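Local coordinates for molybdopterin-guanine dinucleotide biosynthesis protein B (mobB) (Archaeoglobus fulgidus, PDB 2F1R) that probably binds GTP and takes part in making the molybdopterin-guanine dinucleotide form of the molybdenum cofactor, at residues 18-29 against 146-157. Sequence-based numbering, arbitrary orientation.
Sequences LITRMMPILRER and RDEVERIAEFIL
Met22 reaches from helix 12-28 into helix 149-160 as a knob, seated among Val149, Ile152, Ala153 and Ile156. Its CG lies 4.1 Å from CB of Ala153, the pair whose backbones come nearest. SD rests on CG2 of Ile152, and the bend at chi3 (-57°) turns the terminal CE to Ile156 CD1 at 3.6 Å. With an alanine here the knob is gone, which is likely to open a gap among Val149, Ile152, Ala153 and Ile156 and leave the helices less firmly keyed together. The axes of segments 18-28 and 149-157 pass 9.1 Å apart, crossing at -57°, close enough for Ala153 to fit its methyl between Met22 and Ile25. In this P-loop NTPase-like fold, helix 12-28 follows what is probably the Walker A loop, and helix 149-160, near the C-terminus, packs beside it on one face of the parallel sheet; Ile152 and Ile156 also rest on Ile112 of strand 111-114. Val149 closes one end of the contact. Its CG1 sits over the centre of the Arg21 guanidinium face, 3.3 Å from CZ, and the same group gives a weak, bent hydrogen bond from NH2 to the carbonyl O of Arg146 (3.0 Å, 122°). At the other end Leu157 lies against Leu26 CD2 and places CD1 3.6 Å from CG of Arg29, continuing over one face of that guanidinium toward its rim. Arg29 NH1 also pairs by charge alone with Glu154 OE1 at 3.5 Å, the oxygen standing well out of the guanidinium plane; the other carboxylate oxygen of Glu154 is salt-bridged to Arg161.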
loop_
_atom_site.group_PDB
_atom_site.type_symbol
_atom_site.label_atom_id
_atom_site.label_comp_id
_atom_site.label_asym_id
_atom_site.label_seq_id
_atom_site.Cartn_x
_atom_site.Cartn_y
_atom_site.Cartn_z
ATOM N N LEU A 18 12.018 0.365 19.720
ATOM C CA LEU A 18 11.162 1.252 20.463
ATOM C C LEU A 18 9.739 1.295 19.836
ATOM O O LEU A 18 8.747 1.271 20.567
ATOM C CB LEU A 18 11.781 2.658 20.465
ATOM C CG LEU A 18 11.013 3.664 21.302
ATOM C CD1 LEU A 18 11.014 3.303 22.776
ATOM C CD2 LEU A 18 11.603 5.027 21.053
ATOM N N ILE A 19 9.655 1.416 18.500
ATOM C CA ILE A 19 8.330 1.504 17.786
ATOM C C ILE A 19 7.471 0.269 18.062
ATOM O O ILE A 19 6.323 0.389 18.502
ATOM C CB ILE A 19 8.490 1.813 16.253
ATOM C CG1 ILE A 19 9.046 3.231 16.079
ATOM C CG2 ILE A 19 7.144 1.739 15.450
ATOM C CD1 ILE A 19 9.528 3.519 14.676
ATOM N N THR A 20 8.071 -0.914 17.953
ATOM C CA THR A 20 7.292 -2.145 18.055
ATOM C C THR A 20 6.885 -2.450 19.509
ATOM O O THR A 20 5.765 -2.893 19.755
ATOM C CB THR A 20 7.989 -3.351 17.409
ATOM O OG1 THR A 20 9.167 -3.631 18.150
ATOM C CG2 THR A 20 8.345 -3.052 15.968
ATOM N N ARG A 21 7.775 -2.182 20.465
ATOM C CA ARG A 21 7.429 -2.295 21.882
ATOM C C ARG A 21 6.368 -1.294 22.299
ATOM O O ARG A 21 5.505 -1.614 23.083
ATOM C CB ARG A 21 8.687 -2.152 22.767
ATOM C CG ARG A 21 9.532 -3.446 22.767
ATOM C CD ARG A 21 10.641 -3.432 23.847
ATOM N NE ARG A 21 11.459 -2.226 23.676
ATOM C CZ ARG A 21 12.461 -1.819 24.466
ATOM N NH1 ARG A 21 12.853 -2.540 25.538
ATOM N NH2 ARG A 21 13.067 -0.654 24.163
ATOM N N MET A 22 6.421 -0.063 21.788
ATOM C CA MET A 22 5.360 0.899 22.148
ATOM C C MET A 22 3.985 0.555 21.508
ATOM O O MET A 22 2.932 0.736 22.139
ATOM C CB MET A 22 5.746 2.327 21.769
ATOM C CG MET A 22 6.921 2.950 22.558
ATOM S SD MET A 22 7.067 4.746 22.283
ATOM C CE MET A 22 7.230 4.788 20.464
ATOM N N MET A 23 4.014 0.080 20.258
ATOM C CA MET A 23 2.795 -0.151 19.463
ATOM C C MET A 23 1.596 -0.821 20.199
ATOM O O MET A 23 0.478 -0.237 20.230
ATOM C CB MET A 23 3.148 -0.822 18.093
ATOM C CG MET A 23 2.106 -0.564 16.946
ATOM S SD MET A 23 1.767 1.153 16.641
ATOM C CE MET A 23 3.370 1.647 16.096
ATOM N N PRO A 24 1.793 -2.008 20.815
ATOM C CA PRO A 24 0.612 -2.561 21.561
ATOM C C PRO A 24 -0.001 -1.602 22.606
ATOM O O PRO A 24 -1.209 -1.563 22.722
ATOM C CB PRO A 24 1.149 -3.803 22.253
ATOM C CG PRO A 24 2.379 -4.207 21.438
ATOM C CD PRO A 24 2.961 -2.904 20.877
ATOM N N ILE A 25 0.796 -0.821 23.336
ATOM C CA ILE A 25 0.227 0.155 24.276
ATOM C C ILE A 25 -0.535 1.282 23.559
ATOM O O ILE A 25 -1.649 1.649 23.960
ATOM C CB ILE A 25 1.296 0.815 25.216
ATOM C CG1 ILE A 25 1.998 -0.197 26.107
ATOM C CG2 ILE A 25 0.631 1.841 26.137
ATOM C CD1 ILE A 25 3.216 -0.775 25.532
ATOM N N LEU A 26 0.070 1.858 22.521
ATOM C CA LEU A 26 -0.611 2.904 21.741
ATOM C C LEU A 26 -1.957 2.387 21.207
ATOM O O LEU A 26 -2.967 3.054 21.340
ATOM C CB LEU A 26 0.271 3.401 20.573
ATOM C CG LEU A 26 1.608 3.959 21.020
ATOM C CD1 LEU A 26 2.659 4.078 19.854
ATOM C CD2 LEU A 26 1.442 5.288 21.817
ATOM N N ARG A 27 -1.943 1.193 20.615
ATOM C CA ARG A 27 -3.144 0.554 20.054
ATOM C C ARG A 27 -4.226 0.167 21.090
ATOM O O ARG A 27 -5.421 0.307 20.818
ATOM C CB ARG A 27 -2.759 -0.668 19.250
ATOM C CG ARG A 27 -1.867 -0.419 17.998
ATOM C CD ARG A 27 -2.484 0.449 16.885
ATOM N NE ARG A 27 -3.911 0.208 16.675
ATOM C CZ ARG A 27 -4.418 -0.880 16.113
ATOM N NH1 ARG A 27 -3.617 -1.844 15.688
ATOM N NH2 ARG A 27 -5.722 -0.998 15.967
ATOM N N GLU A 28 -3.830 -0.301 22.274
ATOM C CA GLU A 28 -4.827 -0.572 23.349
ATOM C C GLU A 28 -5.695 0.636 23.689
ATOM O O GLU A 28 -6.841 0.474 24.104
ATOM C CB GLU A 28 -4.192 -1.191 24.596
ATOM C CG GLU A 28 -4.010 -2.741 24.490
ATOM C CD GLU A 28 -3.990 -3.300 23.021
ATOM O OE1 GLU A 28 -2.873 -3.594 22.486
ATOM O OE2 GLU A 28 -5.110 -3.447 22.411
ATOM N N ARG A 29 -5.169 1.839 23.436
ATOM C CA ARG A 29 -5.971 3.069 23.564
ATOM C C ARG A 29 -6.845 3.277 22.354
ATOM O O ARG A 29 -7.304 4.389 22.117
ATOM C CB ARG A 29 -5.092 4.311 23.703
ATOM C CG ARG A 29 -3.995 4.186 24.673
ATOM C CD ARG A 29 -4.442 4.556 26.051
ATOM N NE ARG A 29 -3.649 3.809 27.031
ATOM C CZ ARG A 29 -3.341 4.248 28.254
ATOM N NH1 ARG A 29 -3.740 5.452 28.665
ATOM N NH2 ARG A 29 -2.617 3.484 29.067
ATOM N N ARG A 146 16.192 3.776 27.417
ATOM C CA ARG A 146 15.737 2.851 26.327
ATOM C C ARG A 146 14.587 1.919 26.737
ATOM O O ARG A 146 13.674 1.659 25.961
ATOM C CB ARG A 146 16.932 2.001 25.822
ATOM C CG ARG A 146 17.496 2.253 24.387
ATOM C CD ARG A 146 18.005 3.723 23.974
ATOM N NE ARG A 146 19.194 4.252 24.657
ATOM C CZ ARG A 146 20.484 3.975 24.389
ATOM N NH1 ARG A 146 20.828 3.136 23.407
ATOM N NH2 ARG A 146 21.444 4.541 25.131
ATOM N N ASP A 147 14.626 1.467 27.987
ATOM C CA ASP A 147 13.727 0.473 28.558
ATOM C C ASP A 147 12.353 0.982 28.998
ATOM O O ASP A 147 11.478 0.202 29.366
ATOM C CB ASP A 147 14.433 -0.152 29.792
ATOM C CG ASP A 147 15.516 0.795 30.446
ATOM O OD1 ASP A 147 16.531 1.170 29.765
ATOM O OD2 ASP A 147 15.383 1.129 31.674
ATOM N N GLU A 148 12.161 2.291 29.010
ATOM C CA GLU A 148 10.992 2.849 29.681
ATOM C C GLU A 148 9.818 3.000 28.681
ATOM O O GLU A 148 9.204 4.070 28.547
ATOM C CB GLU A 148 11.365 4.199 30.320
ATOM C CG GLU A 148 12.281 4.138 31.556
ATOM C CD GLU A 148 12.447 5.521 32.183
ATOM O OE1 GLU A 148 13.195 6.345 31.631
ATOM O OE2 GLU A 148 11.835 5.806 33.223
ATOM N N VAL A 149 9.511 1.910 27.993
ATOM C CA VAL A 149 8.642 1.962 26.820
ATOM C C VAL A 149 7.253 2.412 27.159
ATOM O O VAL A 149 6.657 3.178 26.393
ATOM C CB VAL A 149 8.636 0.623 26.018
ATOM C CG1 VAL A 149 10.071 0.152 25.734
ATOM C CG2 VAL A 149 7.822 -0.472 26.719
ATOM N N GLU A 150 6.740 1.970 28.309
ATOM C CA GLU A 150 5.431 2.436 28.783
ATOM C C GLU A 150 5.399 3.942 29.073
ATOM O O GLU A 150 4.367 4.623 28.813
ATOM C CB GLU A 150 4.964 1.646 30.024
ATOM C CG GLU A 150 4.571 0.188 29.739
ATOM C CD GLU A 150 5.679 -0.841 30.050
ATOM O OE1 GLU A 150 5.390 -2.068 29.999
ATOM O OE2 GLU A 150 6.835 -0.441 30.341
ATOM N N ARG A 151 6.515 4.470 29.597
ATOM C CA ARG A 151 6.608 5.886 29.939
ATOM C C ARG A 151 6.709 6.700 28.650
ATOM O O ARG A 151 6.162 7.805 28.568
ATOM C CB ARG A 151 7.827 6.194 30.843
ATOM C CG ARG A 151 7.689 5.848 32.355
ATOM C CD ARG A 151 8.844 6.502 33.205
ATOM N NE ARG A 151 8.862 7.987 33.106
ATOM C CZ ARG A 151 9.916 8.776 33.349
ATOM N NH1 ARG A 151 11.080 8.245 33.695
ATOM N NH2 ARG A 151 9.802 10.107 33.230
ATOM N N ILE A 152 7.420 6.172 27.656
ATOM C CA ILE A 152 7.586 6.889 26.387
ATOM C C ILE A 152 6.295 6.870 25.574
ATOM O O ILE A 152 5.897 7.896 24.996
ATOM C CB ILE A 152 8.799 6.375 25.569
ATOM C CG1 ILE A 152 10.091 6.446 26.404
ATOM C CG2 ILE A 152 8.963 7.193 24.241
ATOM C CD1 ILE A 152 11.208 5.422 25.962
ATOM N N ALA A 153 5.631 5.715 25.570
ATOM C CA ALA A 153 4.317 5.562 24.959
ATOM C C ALA A 153 3.309 6.528 25.580
ATOM O O ALA A 153 2.607 7.278 24.854
ATOM C CB ALA A 153 3.861 4.111 25.080
ATOM N N GLU A 154 3.268 6.580 26.923
ATOM C CA GLU A 154 2.363 7.486 27.631
ATOM C C GLU A 154 2.645 8.935 27.313
ATOM O O GLU A 154 1.712 9.781 27.206
ATOM C CB GLU A 154 2.410 7.248 29.160
ATOM C CG GLU A 154 1.416 8.138 30.004
ATOM C CD GLU A 154 -0.046 8.178 29.447
ATOM O OE1 GLU A 154 -0.686 7.099 29.310
ATOM O OE2 GLU A 154 -0.538 9.297 29.145
ATOM N N PHE A 155 3.939 9.234 27.138
ATOM C CA PHE A 155 4.350 10.594 26.808
ATOM C C PHE A 155 3.752 10.925 25.470
ATOM O O PHE A 155 3.302 12.038 25.256
ATOM C CB PHE A 155 5.893 10.687 26.756
ATOM C CG PHE A 155 6.429 12.012 26.288
ATOM C CD1 PHE A 155 6.229 13.182 27.025
ATOM C CD2 PHE A 155 7.165 12.089 25.116
ATOM C CE1 PHE A 155 6.735 14.423 26.588
ATOM C CE2 PHE A 155 7.697 13.303 24.676
ATOM C CZ PHE A 155 7.493 14.471 25.404
ATOM N N ILE A 156 3.800 9.979 24.542
ATOM C CA ILE A 156 3.246 10.214 23.210
ATOM C C ILE A 156 1.718 10.357 23.337
ATOM O O ILE A 156 1.151 11.324 22.846
ATOM C CB ILE A 156 3.613 9.121 22.163
ATOM C CG1 ILE A 156 5.162 9.095 21.913
ATOM C CG2 ILE A 156 2.824 9.461 20.838
ATOM C CD1 ILE A 156 5.725 7.952 21.092
ATOM N N LEU A 157 1.058 9.427 24.023
ATOM C CA LEU A 157 -0.397 9.617 24.309
ATOM C C LEU A 157 -0.695 10.990 24.922
ATOM O O LEU A 157 -1.633 11.658 24.520
ATOM C CB LEU A 157 -0.928 8.492 25.202
ATOM C CG LEU A 157 -0.837 7.112 24.551
ATOM C CD1 LEU A 157 -1.044 5.999 25.539
ATOM C CD2 LEU A 157 -1.866 6.986 23.433
#